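Local coordinates for protein MmcR (Streptomyces lavendulae, PDB 3GWZ) that transfers the methyl group of S-adenosyl-L-methionine to the 6-hydroxyl of demethylated mitomycins, forming the quinone methoxy group of mitomycins A and B, at residues A341-S353 / A358-A369. Sequence-based numbering, arbitrary orientation.
Sequences ALLEKSGLRVERS and AGPVRIVEIRRA
The Arg367 guanidinium carries Arg349 CD over one face, 3.3 Å above its plane, and Glu351 at its edge. Its NE donates to Glu351 OE1, near that plane, at 2.7 Å, a salt bridge that would help offset the closeness of the two arginines, whose flat groups lie 6° from parallel. Glu351 bends at chi2 (77°) to bring its carboxylate there. Arg352 meets Glu365 less squarely: NE to OE1 is 2.6 Å, but the oxygen is tilted 32° from the guanidinium plane; Tyr198 takes the other oxygen. At the Arg362 edge, NH2 donates weakly to Ser353 O; Ser353 OG, bonded to NE at 3.3 Å, is tilted from the plane and has its main polar partner in Glu336 OE1.

Glu351 and Arg352 both lie opposite Glu365, a classic beta bulge, as the one-residue register shift and two donors to Glu365 O show: Glu351 N at 2.7 Å and, weakly, Arg352 N. On the sheet face carrying Val350, Val364 and Ile366, Leu343 CD1 of helix 336-344 reaches Ile366 CD1 tip to tip at 3.6 Å, and Val350 CG1 packs on Val364 CG1. Gly347, at positive phi, closes that helix with a Schellman motif. Hairpin 348-355/361-368 forms one edge of the mixed seven-stranded class I methyltransferase sheet, 361-368 lying antiparallel between 302-308 and 348-355, and Leu343 also packs on helix 283-296.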
# COMPACT_ATOMS: atom_id res chain seq x y z
N ALA A 341 -25.12 -17.00 -35.47
CA ALA A 341 -24.95 -18.19 -36.29
C ALA A 341 -24.58 -19.42 -35.46
O ALA A 341 -25.11 -20.52 -35.69
CB ALA A 341 -23.90 -17.94 -37.38
N LEU A 342 -23.67 -19.24 -34.50
CA LEU A 342 -23.27 -20.34 -33.62
C LEU A 342 -24.41 -20.70 -32.67
O LEU A 342 -24.65 -21.86 -32.36
CB LEU A 342 -22.00 -19.97 -32.84
CG LEU A 342 -20.78 -19.63 -33.71
CD1 LEU A 342 -19.65 -19.05 -32.87
CD2 LEU A 342 -20.29 -20.86 -34.49
N LEU A 343 -25.13 -19.68 -32.20
CA LEU A 343 -26.28 -19.93 -31.34
C LEU A 343 -27.31 -20.78 -32.10
O LEU A 343 -27.87 -21.72 -31.54
CB LEU A 343 -26.89 -18.61 -30.85
CG LEU A 343 -26.02 -17.88 -29.81
CD1 LEU A 343 -26.41 -16.41 -29.67
CD2 LEU A 343 -26.07 -18.59 -28.47
N GLU A 344 -27.53 -20.47 -33.37
CA GLU A 344 -28.48 -21.25 -34.16
C GLU A 344 -28.09 -22.72 -34.22
O GLU A 344 -28.94 -23.59 -34.06
CB GLU A 344 -28.61 -20.68 -35.58
CG GLU A 344 -29.76 -21.29 -36.37
CD GLU A 344 -29.44 -22.66 -36.94
OE1 GLU A 344 -28.27 -22.90 -37.32
OE2 GLU A 344 -30.36 -23.51 -37.01
N LYS A 345 -26.81 -22.99 -34.47
CA LYS A 345 -26.34 -24.38 -34.53
C LYS A 345 -26.45 -25.06 -33.17
O LYS A 345 -26.22 -26.26 -33.06
CB LYS A 345 -24.88 -24.44 -34.98
CG LYS A 345 -24.65 -24.01 -36.41
CD LYS A 345 -23.17 -24.14 -36.76
CE LYS A 345 -22.87 -23.47 -38.09
NZ LYS A 345 -23.69 -24.06 -39.17
N SER A 346 -26.79 -24.29 -32.14
CA SER A 346 -26.82 -24.83 -30.79
C SER A 346 -28.23 -24.88 -30.22
O SER A 346 -28.42 -25.23 -29.06
CB SER A 346 -25.92 -23.99 -29.87
OG SER A 346 -24.59 -23.95 -30.34
N GLY A 347 -29.22 -24.54 -31.04
CA GLY A 347 -30.61 -24.55 -30.61
C GLY A 347 -31.01 -23.35 -29.77
O GLY A 347 -31.95 -23.42 -28.98
N LEU A 348 -30.29 -22.24 -29.95
CA LEU A 348 -30.53 -21.02 -29.18
C LEU A 348 -30.79 -19.85 -30.10
O LEU A 348 -30.46 -19.90 -31.28
CB LEU A 348 -29.32 -20.71 -28.29
CG LEU A 348 -28.97 -21.73 -27.22
CD1 LEU A 348 -27.63 -21.38 -26.57
CD2 LEU A 348 -30.08 -21.85 -26.17
N ARG A 349 -31.36 -18.78 -29.57
CA ARG A 349 -31.56 -17.60 -30.38
C ARG A 349 -31.49 -16.32 -29.57
O ARG A 349 -31.81 -16.30 -28.37
CB ARG A 349 -32.89 -17.68 -31.15
CG ARG A 349 -34.12 -17.53 -30.28
CD ARG A 349 -35.37 -17.67 -31.14
NE ARG A 349 -35.45 -16.62 -32.16
CZ ARG A 349 -36.00 -16.78 -33.36
NH1 ARG A 349 -36.50 -17.95 -33.72
NH2 ARG A 349 -36.03 -15.76 -34.21
N VAL A 350 -31.07 -15.24 -30.22
CA VAL A 350 -30.89 -13.97 -29.54
C VAL A 350 -32.23 -13.29 -29.31
O VAL A 350 -33.01 -13.12 -30.24
CB VAL A 350 -29.98 -13.03 -30.34
CG1 VAL A 350 -29.85 -11.68 -29.64
CG2 VAL A 350 -28.62 -13.67 -30.56
N GLU A 351 -32.48 -12.91 -28.06
CA GLU A 351 -33.68 -12.16 -27.72
C GLU A 351 -33.40 -10.68 -27.89
O GLU A 351 -34.16 -9.95 -28.53
CB GLU A 351 -34.11 -12.46 -26.29
CG GLU A 351 -35.55 -12.11 -25.98
CD GLU A 351 -36.53 -13.13 -26.53
OE1 GLU A 351 -36.18 -13.84 -27.50
OE2 GLU A 351 -37.66 -13.22 -25.99
N ARG A 352 -32.30 -10.22 -27.31
CA ARG A 352 -31.88 -8.84 -27.47
C ARG A 352 -30.44 -8.68 -26.99
O ARG A 352 -29.89 -9.57 -26.35
CB ARG A 352 -32.81 -7.89 -26.71
CG ARG A 352 -32.85 -8.14 -25.22
CD ARG A 352 -34.06 -7.45 -24.59
NE ARG A 352 -34.31 -7.93 -23.23
CZ ARG A 352 -34.22 -7.18 -22.14
NH1 ARG A 352 -33.88 -5.90 -22.24
NH2 ARG A 352 -34.47 -7.71 -20.95
N SER A 353 -29.84 -7.54 -27.32
CA SER A 353 -28.50 -7.24 -26.84
C SER A 353 -28.51 -5.87 -26.19
O SER A 353 -29.09 -4.92 -26.72
CB SER A 353 -27.46 -7.32 -27.96
OG SER A 353 -27.49 -6.17 -28.78
N ALA A 358 -18.72 1.33 -20.79
CA ALA A 358 -17.91 1.74 -21.93
C ALA A 358 -17.19 0.56 -22.56
O ALA A 358 -17.09 -0.51 -21.96
CB ALA A 358 -16.92 2.81 -21.51
N GLY A 359 -16.70 0.75 -23.78
CA GLY A 359 -15.99 -0.29 -24.49
C GLY A 359 -16.89 -1.06 -25.44
O GLY A 359 -17.97 -0.60 -25.80
N PRO A 360 -16.45 -2.25 -25.84
CA PRO A 360 -17.22 -3.09 -26.76
C PRO A 360 -18.07 -4.13 -26.03
O PRO A 360 -18.75 -4.90 -26.69
CB PRO A 360 -16.13 -3.82 -27.55
CG PRO A 360 -14.83 -3.54 -26.86
CD PRO A 360 -15.11 -2.80 -25.60
N VAL A 361 -18.03 -4.16 -24.71
CA VAL A 361 -18.76 -5.21 -24.00
C VAL A 361 -20.26 -5.04 -24.17
O VAL A 361 -20.79 -3.94 -23.98
CB VAL A 361 -18.46 -5.23 -22.50
CG1 VAL A 361 -19.24 -6.36 -21.84
CG2 VAL A 361 -16.97 -5.40 -22.26
N ARG A 362 -20.95 -6.12 -24.51
CA ARG A 362 -22.41 -6.09 -24.56
C ARG A 362 -22.97 -7.31 -23.86
O ARG A 362 -22.28 -8.31 -23.69
CB ARG A 362 -22.91 -6.02 -26.01
CG ARG A 362 -22.74 -4.65 -26.66
CD ARG A 362 -23.50 -4.52 -27.97
NE ARG A 362 -24.94 -4.34 -27.79
CZ ARG A 362 -25.53 -3.17 -27.52
NH1 ARG A 362 -24.79 -2.08 -27.38
NH2 ARG A 362 -26.84 -3.10 -27.38
N ILE A 363 -24.23 -7.21 -23.44
CA ILE A 363 -24.93 -8.35 -22.87
C ILE A 363 -25.88 -8.88 -23.93
O ILE A 363 -26.78 -8.18 -24.35
CB ILE A 363 -25.76 -7.94 -21.63
CG1 ILE A 363 -24.85 -7.42 -20.52
CG2 ILE A 363 -26.60 -9.12 -21.12
CD1 ILE A 363 -25.57 -6.56 -19.49
N VAL A 364 -25.66 -10.11 -24.38
CA VAL A 364 -26.56 -10.71 -25.34
C VAL A 364 -27.49 -11.68 -24.63
O VAL A 364 -27.06 -12.72 -24.14
CB VAL A 364 -25.80 -11.42 -26.47
CG1 VAL A 364 -26.77 -11.93 -27.53
CG2 VAL A 364 -24.79 -10.46 -27.10
N GLU A 365 -28.77 -11.31 -24.53
CA GLU A 365 -29.75 -12.15 -23.86
C GLU A 365 -30.32 -13.17 -24.84
O GLU A 365 -30.79 -12.82 -25.92
CB GLU A 365 -30.89 -11.31 -23.28
CG GLU A 365 -31.97 -12.16 -22.61
CD GLU A 365 -33.15 -11.35 -22.13
OE1 GLU A 365 -33.56 -10.41 -22.85
OE2 GLU A 365 -33.68 -11.64 -21.03
N ILE A 366 -30.29 -14.44 -24.43
CA ILE A 366 -30.54 -15.56 -25.32
C ILE A 366 -31.55 -16.55 -24.70
O ILE A 366 -31.55 -16.77 -23.49
CB ILE A 366 -29.21 -16.28 -25.64
CG1 ILE A 366 -28.29 -15.36 -26.45
CG2 ILE A 366 -29.44 -17.60 -26.36
CD1 ILE A 366 -26.82 -15.56 -26.16
N ARG A 367 -32.41 -17.12 -25.54
CA ARG A 367 -33.36 -18.13 -25.07
C ARG A 367 -33.31 -19.34 -25.97
O ARG A 367 -32.71 -19.30 -27.04
CB ARG A 367 -34.78 -17.56 -25.04
CG ARG A 367 -35.30 -17.12 -26.40
CD ARG A 367 -36.77 -16.73 -26.35
NE ARG A 367 -37.26 -16.31 -27.65
CZ ARG A 367 -37.81 -17.13 -28.54
NH1 ARG A 367 -37.94 -18.42 -28.27
NH2 ARG A 367 -38.23 -16.66 -29.71
N ARG A 368 -33.95 -20.43 -25.55
CA ARG A 368 -34.01 -21.62 -26.38
C ARG A 368 -34.92 -21.36 -27.58
O ARG A 368 -35.93 -20.67 -27.47
CB ARG A 368 -34.50 -22.83 -25.59
CG ARG A 368 -33.46 -23.41 -24.66
CD ARG A 368 -34.07 -24.48 -23.78
NE ARG A 368 -34.65 -25.55 -24.58
CZ ARG A 368 -35.60 -26.37 -24.15
NH1 ARG A 368 -36.09 -26.24 -22.92
NH2 ARG A 368 -36.07 -27.32 -24.96
N ALA A 369 -34.54 -21.93 -28.72
CA ALA A 369 -35.29 -21.75 -29.96
C ALA A 369 -36.60 -22.54 -29.90
O ALA A 369 -36.65 -23.61 -29.29
CB ALA A 369 -34.45 -22.20 -31.14